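Local coordinates for protein thermostable carboxypeptidase 1 (Pyrococcus furiosus, PDB 1KA2) that removes amino acids one at a time from the C-terminus of peptides with broad specificity, as a cobalt-dependent, homodimeric M32 metallocarboxypeptidase of the HEXXH type, at residues Y207-E210 and W211-V215; F5-E8 and T9-Q12; D337-L340 and Y341-V345. One frame throughout, in Å; residues are numbered along the deposited sequence.

Interaction 1 of 3, residues Y207-E210 and W211-V215; sequences YERE and WMERV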
loop_
_atom_site.group_PDB
_atom_site.type_symbol
_atom_site.label_atom_id
_atom_site.label_comp_id
_atom_site.label_asym_id
_atom_site.label_seq_id
_atom_site.Cartn_x
_atom_site.Cartn_y
_atom_site.Cartn_z
ATOM N N TYR A 207 -6.165 29.323 7.184
ATOM C CA TYR A 207 -5.396 28.644 8.220
ATOM C C TYR A 207 -4.242 27.885 7.586
ATOM O O TYR A 207 -4.275 27.578 6.395
ATOM C CB TYR A 207 -6.283 27.673 9.005
ATOM C CG TYR A 207 -6.822 26.510 8.196
ATOM C CD1 TYR A 207 -6.017 25.420 7.875
ATOM C CD2 TYR A 207 -8.138 26.517 7.731
ATOM C CE1 TYR A 207 -6.512 24.364 7.108
ATOM C CE2 TYR A 207 -8.637 25.474 6.968
ATOM C CZ TYR A 207 -7.823 24.402 6.655
ATOM O OH TYR A 207 -8.310 23.388 5.860
ATOM N N GLU A 208 -3.209 27.601 8.377
ATOM C CA GLU A 208 -2.069 26.842 7.877
ATOM C C GLU A 208 -2.340 25.370 8.202
ATOM O O GLU A 208 -2.806 25.048 9.295
ATOM C CB GLU A 208 -0.774 27.322 8.541
ATOM C CG GLU A 208 -0.461 28.786 8.249
ATOM C CD GLU A 208 0.954 29.170 8.626
ATOM O OE1 GLU A 208 1.330 29.003 9.809
ATOM O OE2 GLU A 208 1.691 29.645 7.732
ATOM N N ARG A 209 -2.064 24.484 7.250
ATOM C CA ARG A 209 -2.316 23.060 7.437
ATOM C C ARG A 209 -2.117 22.514 8.852
ATOM O O ARG A 209 -3.044 21.972 9.448
ATOM C CB ARG A 209 -1.467 22.240 6.464
ATOM C CG ARG A 209 -1.717 20.744 6.566
ATOM C CD ARG A 209 -1.139 19.992 5.381
ATOM N NE ARG A 209 -1.019 18.566 5.670
ATOM C CZ ARG A 209 -0.612 17.651 4.795
ATOM N NH1 ARG A 209 -0.283 18.009 3.557
ATOM N NH2 ARG A 209 -0.523 16.378 5.160
ATOM N N GLU A 210 -0.916 22.666 9.392
ATOM C CA GLU A 210 -0.622 22.147 10.721
ATOM C C GLU A 210 -1.606 22.554 11.812
ATOM O O GLU A 210 -1.824 21.795 12.749
ATOM C CB GLU A 210 0.802 22.526 11.140
ATOM C CG GLU A 210 1.883 21.834 10.317
ATOM C CD GLU A 210 3.263 21.932 10.956
ATOM O OE1 GLU A 210 3.405 21.503 12.121
ATOM O OE2 GLU A 210 4.204 22.430 10.298
ATOM N N TRP A 211 -2.196 23.740 11.699
ATOM C CA TRP A 211 -3.155 24.188 12.706
ATOM C C TRP A 211 -4.358 23.252 12.795
ATOM O O TRP A 211 -4.716 22.798 13.878
ATOM C CB TRP A 211 -3.673 25.599 12.399
ATOM C CG TRP A 211 -2.654 26.696 12.467
ATOM C CD1 TRP A 211 -1.376 26.610 12.941
ATOM C CD2 TRP A 211 -2.843 28.058 12.059
ATOM N NE1 TRP A 211 -0.756 27.832 12.849
ATOM C CE2 TRP A 211 -1.632 28.740 12.313
ATOM C CE3 TRP A 211 -3.918 28.769 11.505
ATOM C CZ2 TRP A 211 -1.464 30.100 12.029
ATOM C CZ3 TRP A 211 -3.752 30.122 11.223
ATOM C CH2 TRP A 211 -2.534 30.771 11.485
ATOM N N MET A 212 -4.979 22.975 11.649
ATOM C CA MET A 212 -6.152 22.115 11.613
ATOM C C MET A 212 -5.842 20.648 11.816
ATOM O O MET A 212 -6.690 19.904 12.313
ATOM C CB MET A 212 -6.925 22.301 10.303
ATOM C CG MET A 212 -7.686 23.613 10.250
ATOM S SD MET A 212 -8.568 23.894 11.799
ATOM C CE MET A 212 -9.854 22.672 11.671
ATOM N N GLU A 213 -4.641 20.216 11.443
ATOM C CA GLU A 213 -4.323 18.813 11.646
ATOM C C GLU A 213 -4.181 18.551 13.145
ATOM O O GLU A 213 -4.365 17.425 13.608
ATOM C CB GLU A 213 -3.076 18.376 10.835
ATOM C CG GLU A 213 -1.735 18.956 11.203
ATOM C CD GLU A 213 -0.662 18.573 10.188
ATOM O OE1 GLU A 213 0.537 18.777 10.459
ATOM O OE2 GLU A 213 -1.018 18.072 9.106
ATOM N N ARG A 214 -3.894 19.604 13.907
ATOM C CA ARG A 214 -3.792 19.480 15.356
ATOM C C ARG A 214 -5.220 19.352 15.904
ATOM O O ARG A 214 -5.475 18.598 16.846
ATOM C CB ARG A 214 -3.105 20.712 15.972
ATOM C CG ARG A 214 -1.581 20.751 15.812
ATOM C CD ARG A 214 -0.930 21.712 16.815
ATOM N NE ARG A 214 -0.797 23.084 16.328
ATOM C CZ ARG A 214 0.130 23.482 15.461
ATOM N NH1 ARG A 214 1.008 22.613 14.983
ATOM N NH2 ARG A 214 0.186 24.750 15.078
ATOM N N VAL A 215 -6.151 20.091 15.306
ATOM C CA VAL A 215 -7.544 20.042 15.736
ATOM C C VAL A 215 -8.168 18.697 15.353
ATOM O O VAL A 215 -8.801 18.047 16.187
ATOM C CB VAL A 215 -8.362 21.207 15.118
ATOM C CG1 VAL A 215 -9.840 20.990 15.346
ATOM C CG2 VAL A 215 -7.949 22.532 15.765
#
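Met212 lays its CG over the middle of the Tyr207 ring, 3.4 Å from the ring centroid and 12° off the ring normal, a CH-pi contact with the two side chains crossing at about a right angle. Farther along the same bent chain, SD stands 4.8 Å from the Tyr207 centroid, still above the face, so the pair is also a Met-aromatic contact. Next to it, Tyr207 CB meets Trp211 CE3 at 3.6 Å. The indole turns one face to Glu208: Glu208 CB lies 4.1 Å from the centroid of the Trp211 five-membered ring, and the Glu208 backbone N sits over the same indole nearer its rim. With chi1 of Trp211 at -65°, CG is anti to the carbonyl carbon, which folds the indole back along the chain over Glu208.

These contacts lie at the N-terminal end of helix 209-223. Trp211 N donates to Glu208 O at 2.8 Å, and Glu213 N to Arg209 O at 3.1 Å as the first turn forms. On the outer side of that turn, Arg209 NE reaches Glu213 OE2 at 3.5 Å, an i to i+4 salt bridge whose hydrogen bond is weak; the carboxylate comes to the guanidinium edge with the two planes 88° apart. A longer bridge joins Glu210 OE1 to Arg214 NH1 at 3.9 Å.

Further out, Tyr207 OH is hydrogen-bonded to Gly257 N and Arg214 NE to Asn326 OD1, while Met212 packs on Phe260 and Leu327, and Trp211 on Pro328.

Interaction 2 of 3, residues F5-E8 and T9-Q12; sequences FQNE and TIKQ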
loop_
_atom_site.group_PDB
_atom_site.type_symbol
_atom_site.label_atom_id
_atom_site.label_comp_id
_atom_site.label_asym_id
_atom_site.label_seq_id
_atom_site.Cartn_x
_atom_site.Cartn_y
_atom_site.Cartn_z
ATOM N N PHE A 5 -18.960 -20.966 12.634
ATOM C CA PHE A 5 -18.919 -21.659 11.357
ATOM C C PHE A 5 -18.652 -23.121 11.642
ATOM O O PHE A 5 -17.526 -23.517 11.945
ATOM C CB PHE A 5 -17.845 -21.042 10.461
ATOM C CG PHE A 5 -18.052 -19.573 10.217
ATOM C CD1 PHE A 5 -17.026 -18.669 10.424
ATOM C CD2 PHE A 5 -19.301 -19.091 9.832
ATOM C CE1 PHE A 5 -17.238 -17.300 10.262
ATOM C CE2 PHE A 5 -19.527 -17.724 9.666
ATOM C CZ PHE A 5 -18.496 -16.825 9.881
ATOM N N GLN A 6 -19.722 -23.908 11.553
ATOM C CA GLN A 6 -19.684 -25.343 11.829
ATOM C C GLN A 6 -19.822 -26.233 10.598
ATOM O O GLN A 6 -19.042 -27.161 10.407
ATOM C CB GLN A 6 -20.795 -25.696 12.828
ATOM C CG GLN A 6 -22.130 -25.015 12.528
ATOM C CD GLN A 6 -23.318 -25.712 13.173
ATOM O OE1 GLN A 6 -23.655 -26.842 12.812
ATOM N NE2 GLN A 6 -23.956 -25.042 14.134
ATOM N N ASN A 7 -20.820 -25.950 9.770
ATOM C CA ASN A 7 -21.058 -26.748 8.577
ATOM C C ASN A 7 -19.830 -26.934 7.691
ATOM O O ASN A 7 -19.105 -25.983 7.391
ATOM C CB ASN A 7 -22.177 -26.145 7.742
ATOM C CG ASN A 7 -22.462 -26.962 6.507
ATOM O OD1 ASN A 7 -22.983 -28.073 6.597
ATOM N ND2 ASN A 7 -22.104 -26.433 5.344
ATOM N N GLU A 8 -19.626 -28.172 7.260
ATOM C CA GLU A 8 -18.503 -28.545 6.413
ATOM C C GLU A 8 -18.527 -27.864 5.044
ATOM O O GLU A 8 -17.486 -27.432 4.553
ATOM C CB GLU A 8 -18.489 -30.061 6.238
ATOM C CG GLU A 8 -17.356 -30.593 5.391
ATOM C CD GLU A 8 -16.007 -30.111 5.861
ATOM O OE1 GLU A 8 -15.827 -29.938 7.086
ATOM O OE2 GLU A 8 -15.121 -29.916 5.003
ATOM N N THR A 9 -19.702 -27.778 4.424
ATOM C CA THR A 9 -19.813 -27.138 3.115
ATOM C C THR A 9 -19.474 -25.661 3.263
ATOM O O THR A 9 -18.835 -25.071 2.396
ATOM C CB THR A 9 -21.241 -27.284 2.516
ATOM O OG1 THR A 9 -21.442 -28.638 2.096
ATOM C CG2 THR A 9 -21.426 -26.360 1.322
ATOM N N ILE A 10 -19.903 -25.079 4.378
ATOM C CA ILE A 10 -19.643 -23.675 4.677
ATOM C C ILE A 10 -18.132 -23.447 4.864
ATOM O O ILE A 10 -17.593 -22.453 4.389
ATOM C CB ILE A 10 -20.400 -23.241 5.952
ATOM C CG1 ILE A 10 -21.914 -23.370 5.738
ATOM C CG2 ILE A 10 -20.040 -21.811 6.317
ATOM C CD1 ILE A 10 -22.519 -22.373 4.775
ATOM N N LYS A 11 -17.449 -24.371 5.538
ATOM C CA LYS A 11 -16.008 -24.229 5.751
ATOM C C LYS A 11 -15.230 -24.325 4.447
ATOM O O LYS A 11 -14.250 -23.608 4.258
ATOM C CB LYS A 11 -15.465 -25.309 6.688
ATOM C CG LYS A 11 -15.920 -25.265 8.134
ATOM C CD LYS A 11 -15.222 -26.409 8.881
ATOM C CE LYS A 11 -15.882 -26.743 10.199
ATOM N NZ LYS A 11 -15.261 -27.962 10.800
ATOM N N GLN A 12 -15.640 -25.232 3.561
ATOM C CA GLN A 12 -14.950 -25.394 2.286
ATOM C C GLN A 12 -15.060 -24.086 1.519
ATOM O O GLN A 12 -14.138 -23.675 0.830
ATOM C CB GLN A 12 -15.578 -26.509 1.445
ATOM C CG GLN A 12 -15.744 -27.855 2.138
ATOM C CD GLN A 12 -16.164 -28.947 1.166
ATOM O OE1 GLN A 12 -15.337 -29.479 0.421
ATOM N NE2 GLN A 12 -17.454 -29.268 1.150
#
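Lys11 N donates to Asn7 O at 3.0 Å and Gln12 N to Glu8 O at 3.0 Å, with N-H...O angles of 148° and 158°, so the i to i+4 pattern starts with the carbonyls of Asn7 and Glu8. Asn7 occupies the N-cap of helix 8-36, just before its first turn.

Asn7 CB lies 3.4 Å from Ile10 CG1, the side chains crossing at about a right angle. Lys11 runs extended back along the preceding loop, bringing CE to 3.2 Å from Gln6 O. Glu8 bends at chi2 (53°), which carries OE2 across to Gln12 CG at 3.6 Å, these two side chains also being roughly perpendicular. Outside the turn, Glu83 OE2 accepts from the backbone N of both Gln6 and Asn7, while Phe5 and Ile10 pack on Ile86 of helix 81-99.

Glu8 OE1 and Lys11 NZ stay 4.2 Å apart, too far for a salt bridge, so their attraction is probably a modest electrostatic one; the acidic Glu8 in the first turn would also suit the positive end of the helix dipole.

Interaction 3 of 3, residues D337-L340 and Y341-V345; sequences DVYL and YFNIV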
loop_
_atom_site.group_PDB
_atom_site.type_symbol
_atom_site.label_atom_id
_atom_site.label_comp_id
_atom_site.label_asym_id
_atom_site.label_seq_id
_atom_site.Cartn_x
_atom_site.Cartn_y
_atom_site.Cartn_z
ATOM N N ASP A 337 -20.941 31.624 17.362
ATOM C CA ASP A 337 -20.481 31.974 16.027
ATOM C C ASP A 337 -20.067 30.703 15.303
ATOM O O ASP A 337 -20.296 30.555 14.106
ATOM C CB ASP A 337 -19.287 32.928 16.106
ATOM C CG ASP A 337 -19.703 34.383 16.191
ATOM O OD1 ASP A 337 -18.879 35.210 16.640
ATOM O OD2 ASP A 337 -20.845 34.700 15.795
ATOM N N VAL A 338 -19.451 29.785 16.040
ATOM C CA VAL A 338 -19.016 28.529 15.455
ATOM C C VAL A 338 -20.247 27.688 15.181
ATOM O O VAL A 338 -20.331 27.013 14.155
ATOM C CB VAL A 338 -18.052 27.759 16.393
ATOM C CG1 VAL A 338 -17.632 26.447 15.739
ATOM C CG2 VAL A 338 -16.812 28.619 16.695
ATOM N N TYR A 339 -21.213 27.739 16.093
ATOM C CA TYR A 339 -22.436 26.979 15.901
ATOM C C TYR A 339 -23.146 27.403 14.615
ATOM O O TYR A 339 -23.365 26.576 13.733
ATOM C CB TYR A 339 -23.403 27.155 17.071
ATOM C CG TYR A 339 -24.644 26.320 16.888
ATOM C CD1 TYR A 339 -24.619 24.946 17.122
ATOM C CD2 TYR A 339 -25.822 26.882 16.395
ATOM C CE1 TYR A 339 -25.737 24.149 16.864
ATOM C CE2 TYR A 339 -26.944 26.094 16.129
ATOM C CZ TYR A 339 -26.897 24.732 16.365
ATOM O OH TYR A 339 -27.999 23.948 16.094
ATOM N N LEU A 340 -23.511 28.681 14.510
ATOM C CA LEU A 340 -24.207 29.183 13.322
ATOM C C LEU A 340 -23.429 28.844 12.045
ATOM O O LEU A 340 -24.008 28.514 11.013
ATOM C CB LEU A 340 -24.419 30.703 13.431
ATOM C CG LEU A 340 -25.319 31.192 14.584
ATOM C CD1 LEU A 340 -25.289 32.714 14.650
ATOM C CD2 LEU A 340 -26.756 30.696 14.388
ATOM N N TYR A 341 -22.107 28.925 12.136
ATOM C CA TYR A 341 -21.219 28.618 11.022
ATOM C C TYR A 341 -21.421 27.159 10.594
ATOM O O TYR A 341 -21.638 26.876 9.414
ATOM C CB TYR A 341 -19.780 28.878 11.480
ATOM C CG TYR A 341 -18.682 28.414 10.561
ATOM C CD1 TYR A 341 -18.717 28.688 9.192
ATOM C CD2 TYR A 341 -17.571 27.744 11.074
ATOM C CE1 TYR A 341 -17.671 28.305 8.358
ATOM C CE2 TYR A 341 -16.519 27.357 10.254
ATOM C CZ TYR A 341 -16.572 27.641 8.896
ATOM O OH TYR A 341 -15.516 27.269 8.092
ATOM N N PHE A 342 -21.388 26.245 11.563
ATOM C CA PHE A 342 -21.560 24.815 11.297
ATOM C C PHE A 342 -22.955 24.429 10.809
ATOM O O PHE A 342 -23.157 23.317 10.331
ATOM C CB PHE A 342 -21.273 24.004 12.569
ATOM C CG PHE A 342 -19.818 23.671 12.784
ATOM C CD1 PHE A 342 -18.813 24.491 12.290
ATOM C CD2 PHE A 342 -19.461 22.549 13.529
ATOM C CE1 PHE A 342 -17.478 24.200 12.536
ATOM C CE2 PHE A 342 -18.129 22.251 13.781
ATOM C CZ PHE A 342 -17.136 23.080 13.282
ATOM N N ASN A 343 -23.918 25.336 10.931
ATOM C CA ASN A 343 -25.286 25.025 10.541
ATOM C C ASN A 343 -25.915 25.961 9.533
ATOM O O ASN A 343 -27.133 26.004 9.403
ATOM C CB ASN A 343 -26.162 24.971 11.786
ATOM C CG ASN A 343 -25.886 23.752 12.633
ATOM O OD1 ASN A 343 -26.576 22.751 12.525
ATOM N ND2 ASN A 343 -24.859 23.826 13.472
ATOM N N ILE A 344 -25.092 26.714 8.820
ATOM C CA ILE A 344 -25.610 27.619 7.817
ATOM C C ILE A 344 -26.564 26.863 6.894
ATOM O O ILE A 344 -26.467 25.640 6.734
ATOM C CB ILE A 344 -24.458 28.232 7.003
ATOM C CG1 ILE A 344 -23.766 29.303 7.846
ATOM C CG2 ILE A 344 -24.974 28.812 5.699
ATOM C CD1 ILE A 344 -22.659 30.018 7.133
ATOM N N VAL A 345 -27.514 27.589 6.318
ATOM C CA VAL A 345 -28.470 26.995 5.395
ATOM C C VAL A 345 -28.568 27.920 4.206
ATOM O O VAL A 345 -28.873 29.099 4.356
ATOM C CB VAL A 345 -29.858 26.832 6.021
ATOM C CG1 VAL A 345 -30.838 26.322 4.969
ATOM C CG2 VAL A 345 -29.788 25.857 7.186
#
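Tyr339 presents one face of its ring to the side-chain amide of Asn343, whose ND2 lies 3.5 Å above the ring plane toward the rim, nearest to CE1. The amide and ring planes are 24° apart, so the amide is only moderately tilted to the phenol. This pair sits at the C-terminal end of helix 335-342.

Asn343 ND2 also donates to Tyr339 O at 3.1 Å, nearly straight at 173°, and the acceptor lies in the amide plane; one NH2 group therefore serves the helix-end carbonyl while standing over the ring of the same residue. Its chi1 of -72° sets CG anti to the carbonyl carbon, back toward the helix. The backbone N of Asn343 bonds to Leu340 O at 3.2 Å, an i to i+3 bond with the donor well above the carbonyl plane, and keeps a weak bond to Tyr339 O. One residue earlier, Phe342 N still donates to Val338 O at 2.9 Å, an ordinary helical bond.

Along another side of the helix, Val338 and Phe342 point the same way. Val338 CG1 stands over the face of the Phe342 ring, 4.2 Å from its centroid, in a CH-pi contact. Both also pack on Val316 of helix 313-326.

Neighbouring loops and helices hold the polar ends: Asn343 ND2 donates to Arg311 O as well, Lys497 NZ bonds to Tyr339 OH, and Tyr341 OH is held by Asp259 OD1 and Arg261 N. Within the turn itself, Tyr341 CB lies 3.2 Å from Asp337 O.

Overall arrangement
Interactions 1 and 3 are neighbours on the same side of the chain's centre, their own centres 20 Å apart and nearest atoms about 7 Å, without touching. Phe260 bridges them: Met212 of interaction 1 packs on it, and Tyr341 of interaction 3 meets it edge-to-face. Helix 313-326 is shared too, contacting Val215 from one and Val338 from the other. Interaction 2 lies far off, its centre 51 Å from interaction 1 and 54 Å from interaction 3, on the opposite side from the latter. Interaction 3 stays outside the metal site: the Phe342 side chain is about 12 Å from that of His269, which binds magnesium here together with His273 and Glu299.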